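PDB 2EWO: putative agmatine deiminase, which probably hydrolyses agmatine to N-carbamoylputrescine and ammonia, as a member of the guanidino-group-modifying enzyme superfamily. Local coordinates for residues 4-18 against 104-117. Residues are numbered along the deposited sequence; the frame is centred on the assembly and turned at random.
Sequences RIKNTTPKQDGFRMP and TFLVNDKGDLRAVD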
loop_
_atom_site.group_PDB
_atom_site.type_symbol
_atom_site.label_atom_id
_atom_site.label_comp_id
_atom_site.label_asym_id
_atom_site.label_seq_id
_atom_site.Cartn_x
_atom_site.Cartn_y
_atom_site.Cartn_z
ATOM N N ARG A 4 -0.021 -18.771 -21.422
ATOM C CA ARG A 4 -1.475 -18.904 -21.527
ATOM C C ARG A 4 -1.926 -19.473 -22.861
ATOM O O ARG A 4 -1.816 -18.816 -23.888
ATOM C CB ARG A 4 -2.159 -17.538 -21.336
ATOM C CG ARG A 4 -2.077 -16.964 -19.924
ATOM C CD ARG A 4 -3.439 -16.884 -19.229
ATOM N NE ARG A 4 -3.913 -15.502 -19.107
ATOM C CZ ARG A 4 -4.688 -15.044 -18.123
ATOM N NH1 ARG A 4 -5.093 -15.860 -17.150
ATOM N NH2 ARG A 4 -5.046 -13.765 -18.105
ATOM N N ILE A 5 -2.434 -20.697 -22.843
ATOM C CA ILE A 5 -2.938 -21.302 -24.066
ATOM C C ILE A 5 -4.222 -20.553 -24.374
ATOM O O ILE A 5 -5.056 -20.359 -23.488
ATOM C CB ILE A 5 -3.256 -22.779 -23.867
ATOM C CG1 ILE A 5 -4.183 -23.261 -24.984
ATOM C CG2 ILE A 5 -3.841 -22.983 -22.483
ATOM C CD1 ILE A 5 -3.551 -23.199 -26.369
ATOM N N LYS A 6 -4.399 -20.147 -25.627
ATOM C CA LYS A 6 -5.593 -19.389 -25.948
ATOM C C LYS A 6 -6.416 -19.764 -27.163
ATOM O O LYS A 6 -7.515 -19.243 -27.333
ATOM C CB LYS A 6 -5.243 -17.901 -26.004
ATOM C CG LYS A 6 -3.892 -17.575 -26.636
ATOM C CD LYS A 6 -3.614 -16.072 -26.575
ATOM C CE LYS A 6 -3.644 -15.547 -25.139
ATOM N NZ LYS A 6 -3.402 -14.077 -25.046
ATOM N N ASN A 7 -5.929 -20.667 -28.000
ATOM C CA ASN A 7 -6.714 -21.017 -29.175
ATOM C C ASN A 7 -7.423 -22.358 -29.139
ATOM O O ASN A 7 -8.069 -22.751 -30.109
ATOM C CB ASN A 7 -5.846 -20.918 -30.422
ATOM C CG ASN A 7 -5.770 -19.500 -30.949
ATOM O OD1 ASN A 7 -6.780 -18.935 -31.389
ATOM N ND2 ASN A 7 -4.580 -18.906 -30.891
ATOM N N THR A 8 -7.327 -23.048 -28.013
ATOM C CA THR A 8 -7.956 -24.347 -27.880
ATOM C C THR A 8 -8.468 -24.527 -26.464
ATOM O O THR A 8 -8.102 -23.776 -25.561
ATOM C CB THR A 8 -6.959 -25.455 -28.203
ATOM O OG1 THR A 8 -5.801 -25.299 -27.374
ATOM C CG2 THR A 8 -6.538 -25.385 -29.663
ATOM N N THR A 9 -9.316 -25.530 -26.271
ATOM C CA THR A 9 -9.888 -25.795 -24.959
ATOM C C THR A 9 -9.377 -27.107 -24.378
ATOM O O THR A 9 -9.024 -28.033 -25.116
ATOM C CB THR A 9 -11.419 -25.870 -25.030
ATOM O OG1 THR A 9 -11.960 -25.830 -23.704
ATOM C CG2 THR A 9 -11.857 -27.169 -25.698
ATOM N N PRO A 10 -9.348 -27.209 -23.038
ATOM C CA PRO A 10 -8.875 -28.419 -22.357
ATOM C C PRO A 10 -9.410 -29.728 -22.951
ATOM O O PRO A 10 -8.701 -30.734 -22.981
ATOM C CB PRO A 10 -9.339 -28.195 -20.922
ATOM C CG PRO A 10 -9.191 -26.729 -20.768
ATOM C CD PRO A 10 -9.780 -26.201 -22.055
ATOM N N LYS A 11 -10.657 -29.710 -23.420
ATOM C CA LYS A 11 -11.261 -30.901 -24.008
ATOM C C LYS A 11 -10.451 -31.346 -25.217
ATOM O O LYS A 11 -10.138 -32.523 -25.365
ATOM C CB LYS A 11 -12.708 -30.626 -24.435
ATOM C CG LYS A 11 -13.411 -31.830 -25.082
ATOM C CD LYS A 11 -14.704 -31.438 -25.795
ATOM C CE LYS A 11 -15.818 -31.074 -24.821
ATOM N NZ LYS A 11 -16.355 -32.266 -24.113
ATOM N N GLN A 12 -10.112 -30.394 -26.078
ATOM C CA GLN A 12 -9.341 -30.686 -27.273
ATOM C C GLN A 12 -7.903 -30.991 -26.914
ATOM O O GLN A 12 -7.291 -31.901 -27.480
ATOM C CB GLN A 12 -9.359 -29.487 -28.205
ATOM C CG GLN A 12 -10.691 -28.803 -28.256
ATOM C CD GLN A 12 -10.559 -27.342 -28.611
ATOM O OE1 GLN A 12 -11.530 -26.591 -28.561
ATOM N NE2 GLN A 12 -9.352 -26.929 -28.975
ATOM N N ASP A 13 -7.366 -30.219 -25.972
ATOM C CA ASP A 13 -5.978 -30.378 -25.525
ATOM C C ASP A 13 -5.734 -31.649 -24.715
ATOM O O ASP A 13 -4.589 -31.986 -24.413
ATOM C CB ASP A 13 -5.552 -29.154 -24.706
ATOM C CG ASP A 13 -5.390 -27.909 -25.558
ATOM O OD1 ASP A 13 -6.237 -27.685 -26.444
ATOM O OD2 ASP A 13 -4.419 -27.155 -25.329
ATOM N N GLY A 14 -6.812 -32.348 -24.368
ATOM C CA GLY A 14 -6.676 -33.574 -23.608
ATOM C C GLY A 14 -6.366 -33.375 -22.137
ATOM O O GLY A 14 -5.439 -33.989 -21.608
ATOM N N PHE A 15 -7.117 -32.497 -21.476
ATOM C CA PHE A 15 -6.931 -32.262 -20.046
ATOM C C PHE A 15 -8.286 -32.375 -19.371
ATOM O O PHE A 15 -9.320 -32.257 -20.027
ATOM C CB PHE A 15 -6.325 -30.883 -19.774
ATOM C CG PHE A 15 -4.871 -30.773 -20.140
ATOM C CD1 PHE A 15 -4.464 -30.850 -21.472
ATOM C CD2 PHE A 15 -3.906 -30.573 -19.156
ATOM C CE1 PHE A 15 -3.122 -30.726 -21.820
ATOM C CE2 PHE A 15 -2.560 -30.449 -19.493
ATOM C CZ PHE A 15 -2.168 -30.524 -20.831
ATOM N N ARG A 16 -8.276 -32.600 -18.061
ATOM C CA ARG A 16 -9.512 -32.769 -17.299
ATOM C C ARG A 16 -9.316 -32.538 -15.813
ATOM O O ARG A 16 -8.366 -33.045 -15.219
ATOM C CB ARG A 16 -10.058 -34.192 -17.492
ATOM C CG ARG A 16 -8.981 -35.282 -17.385
ATOM C CD ARG A 16 -9.556 -36.688 -17.279
ATOM N NE ARG A 16 -9.937 -37.025 -15.908
ATOM C CZ ARG A 16 -9.074 -37.300 -14.933
ATOM N NH1 ARG A 16 -7.772 -37.289 -15.179
ATOM N NH2 ARG A 16 -9.507 -37.572 -13.706
HETATM N N MSE A 17 -10.226 -31.779 -15.211
HETATM C CA MSE A 17 -10.148 -31.533 -13.784
HETATM C C MSE A 17 -10.337 -32.895 -13.121
HETATM O O MSE A 17 -11.417 -33.488 -13.207
HETATM C CB MSE A 17 -11.254 -30.577 -13.335
HETATM C CG MSE A 17 -11.345 -30.430 -11.815
HETATM SE SE MSE A 17 -12.770 -29.234 -11.187
HETATM C CE MSE A 17 -12.041 -28.727 -9.446
ATOM N N PRO A 18 -9.284 -33.407 -12.456
ATOM C CA PRO A 18 -9.283 -34.698 -11.770
ATOM C C PRO A 18 -10.065 -34.577 -10.481
ATOM O O PRO A 18 -10.145 -33.492 -9.913
ATOM C CB PRO A 18 -7.809 -34.920 -11.502
ATOM C CG PRO A 18 -7.396 -33.549 -11.077
ATOM C CD PRO A 18 -8.026 -32.689 -12.173
ATOM N N THR A 104 -8.190 -23.496 -11.156
ATOM C CA THR A 104 -8.814 -24.811 -11.162
ATOM C C THR A 104 -7.927 -25.638 -12.068
ATOM O O THR A 104 -8.125 -25.669 -13.278
ATOM C CB THR A 104 -10.248 -24.739 -11.762
ATOM O OG1 THR A 104 -11.058 -23.854 -10.977
ATOM C CG2 THR A 104 -10.898 -26.103 -11.792
ATOM N N PHE A 105 -6.940 -26.302 -11.477
ATOM C CA PHE A 105 -5.991 -27.114 -12.240
ATOM C C PHE A 105 -6.562 -28.196 -13.163
ATOM O O PHE A 105 -7.732 -28.564 -13.086
ATOM C CB PHE A 105 -4.994 -27.739 -11.282
ATOM C CG PHE A 105 -4.315 -26.740 -10.411
ATOM C CD1 PHE A 105 -4.872 -26.364 -9.196
ATOM C CD2 PHE A 105 -3.117 -26.169 -10.799
ATOM C CE1 PHE A 105 -4.244 -25.431 -8.369
ATOM C CE2 PHE A 105 -2.481 -25.237 -9.983
ATOM C CZ PHE A 105 -3.048 -24.868 -8.763
ATOM N N LEU A 106 -5.715 -28.686 -14.056
ATOM C CA LEU A 106 -6.113 -29.710 -14.999
ATOM C C LEU A 106 -4.965 -30.691 -15.134
ATOM O O LEU A 106 -3.889 -30.485 -14.572
ATOM C CB LEU A 106 -6.422 -29.092 -16.366
ATOM C CG LEU A 106 -7.498 -28.002 -16.423
ATOM C CD1 LEU A 106 -7.452 -27.333 -17.773
ATOM C CD2 LEU A 106 -8.875 -28.594 -16.164
ATOM N N VAL A 107 -5.189 -31.759 -15.884
ATOM C CA VAL A 107 -4.154 -32.753 -16.079
ATOM C C VAL A 107 -4.452 -33.538 -17.351
ATOM O O VAL A 107 -5.608 -33.735 -17.713
ATOM C CB VAL A 107 -4.085 -33.690 -14.864
ATOM C CG1 VAL A 107 -5.422 -34.370 -14.661
ATOM C CG2 VAL A 107 -2.966 -34.703 -15.060
ATOM N N ASN A 108 -3.398 -33.961 -18.038
ATOM C CA ASN A 108 -3.538 -34.707 -19.279
ATOM C C ASN A 108 -3.257 -36.192 -19.055
ATOM O O ASN A 108 -3.248 -36.993 -19.994
ATOM C CB ASN A 108 -2.596 -34.117 -20.343
ATOM C CG ASN A 108 -1.127 -34.147 -19.922
ATOM O OD1 ASN A 108 -0.794 -33.919 -18.761
ATOM N ND2 ASN A 108 -0.248 -34.412 -20.871
ATOM N N ASP A 109 -3.026 -36.541 -17.793
ATOM C CA ASP A 109 -2.765 -37.917 -17.388
ATOM C C ASP A 109 -1.491 -38.440 -18.030
ATOM O O ASP A 109 -1.335 -39.640 -18.246
ATOM C CB ASP A 109 -3.956 -38.808 -17.770
ATOM C CG ASP A 109 -5.276 -38.332 -17.144
ATOM O OD1 ASP A 109 -5.289 -38.054 -15.915
ATOM O OD2 ASP A 109 -6.297 -38.255 -17.881
ATOM N N LYS A 110 -0.575 -37.523 -18.318
ATOM C CA LYS A 110 0.689 -37.865 -18.959
ATOM C C LYS A 110 1.824 -37.121 -18.286
ATOM O O LYS A 110 2.958 -37.110 -18.778
ATOM C CB LYS A 110 0.625 -37.467 -20.425
ATOM C CG LYS A 110 -0.534 -38.072 -21.173
ATOM C CD LYS A 110 -0.951 -37.163 -22.295
ATOM C CE LYS A 110 -1.548 -37.933 -23.462
ATOM N NZ LYS A 110 -0.509 -38.588 -24.329
ATOM N N GLY A 111 1.495 -36.482 -17.164
ATOM C CA GLY A 111 2.477 -35.727 -16.405
ATOM C C GLY A 111 2.282 -34.217 -16.411
ATOM O O GLY A 111 2.493 -33.559 -15.391
ATOM N N ASP A 112 1.883 -33.673 -17.559
ATOM C CA ASP A 112 1.673 -32.233 -17.715
ATOM C C ASP A 112 0.572 -31.700 -16.778
ATOM O O ASP A 112 -0.416 -32.384 -16.505
ATOM C CB ASP A 112 1.319 -31.901 -19.181
ATOM C CG ASP A 112 2.298 -32.528 -20.202
ATOM O OD1 ASP A 112 3.418 -32.948 -19.810
ATOM O OD2 ASP A 112 1.942 -32.589 -21.406
ATOM N N LEU A 113 0.759 -30.480 -16.279
ATOM C CA LEU A 113 -0.219 -29.840 -15.397
ATOM C C LEU A 113 -0.624 -28.487 -15.975
ATOM O O LEU A 113 0.195 -27.579 -16.080
ATOM C CB LEU A 113 0.362 -29.628 -13.994
ATOM C CG LEU A 113 -0.528 -28.821 -13.030
ATOM C CD1 LEU A 113 -1.775 -29.617 -12.684
ATOM C CD2 LEU A 113 0.242 -28.478 -11.766
ATOM N N ARG A 114 -1.894 -28.366 -16.341
ATOM C CA ARG A 114 -2.435 -27.142 -16.906
ATOM C C ARG A 114 -3.383 -26.514 -15.885
ATOM O O ARG A 114 -3.308 -26.828 -14.702
ATOM C CB ARG A 114 -3.198 -27.484 -18.171
ATOM C CG ARG A 114 -2.799 -26.687 -19.363
ATOM C CD ARG A 114 -1.789 -27.398 -20.221
ATOM N NE ARG A 114 -2.245 -27.370 -21.605
ATOM C CZ ARG A 114 -1.450 -27.437 -22.667
ATOM N NH1 ARG A 114 -0.134 -27.544 -22.510
ATOM N NH2 ARG A 114 -1.978 -27.377 -23.887
ATOM N N ALA A 115 -4.274 -25.633 -16.336
ATOM C CA ALA A 115 -5.250 -24.990 -15.439
ATOM C C ALA A 115 -6.258 -24.114 -16.184
ATOM O O ALA A 115 -6.026 -23.703 -17.315
ATOM C CB ALA A 115 -4.537 -24.158 -14.370
ATOM N N VAL A 116 -7.385 -23.833 -15.544
ATOM C CA VAL A 116 -8.396 -22.994 -16.165
ATOM C C VAL A 116 -8.691 -21.839 -15.229
ATOM O O VAL A 116 -9.181 -22.041 -14.120
ATOM C CB VAL A 116 -9.706 -23.770 -16.451
ATOM C CG1 VAL A 116 -10.067 -24.629 -15.263
ATOM C CG2 VAL A 116 -10.839 -22.794 -16.748
ATOM N N ASP A 117 -8.368 -20.630 -15.673
ATOM C CA ASP A 117 -8.604 -19.442 -14.866
ATOM C C ASP A 117 -9.926 -18.810 -15.289
ATOM O O ASP A 117 -10.080 -18.381 -16.433
ATOM C CB ASP A 117 -7.435 -18.460 -15.037
ATOM C CG ASP A 117 -7.648 -17.154 -14.292
ATOM O OD1 ASP A 117 -8.478 -17.112 -13.356
ATOM O OD2 ASP A 117 -6.964 -16.168 -14.638
#
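The ring of Phe-15 is sandwiched between Asn-108 and Arg-114. Asn-108 CB sits almost on the ring normal, 3.6 Å from the centroid, in a CH-pi contact. Over the opposite face the Arg-114 chain crosses at about a right angle, its bends at chi2 and chi3 laying the guanidinium nearly parallel to the ring, with planes 13° apart. That guanidinium is held at its edge as well: NH2 donates in plane to the anti lone pair of Asp-13 OD2 (2.8 Å), completing a salt bridge, and NE bonds to Tyr-153 OH. Asp-13 OD1 in turn accepts Thr-8 OG1 on its syn side, so both oxygens of the carboxylate have partners. Leu-106, buried, packs its CB against Phe-15 CB and its CD1 against Pro-10 CG (3.5 Å). Residues 10-18 pack against the beta-hairpin of strands 104-107 and 113-119, whose first strand is an outermost one, within this chain, of a four-stranded mixed sheet; Arg-16 N bonds to Val-107 O (2.9 Å) at that edge. On the solvent side contacts thin out to Arg-16 NH1, which reaches exposed Asp-109 OD1 (2.7 Å) in a salt bridge, while its NH2 pairs with Glu-22. From the opposite edge strand, 4-5, Arg-4 NH1 reaches across to buried Asp-117 OD2 at 3.1 Å, the guanidinium and carboxylate nearly coplanar. The selenium and CE of Met-17, a selenomethionine with an extended chain, pack on Thr-104 CG2 (3.7 Å from SE).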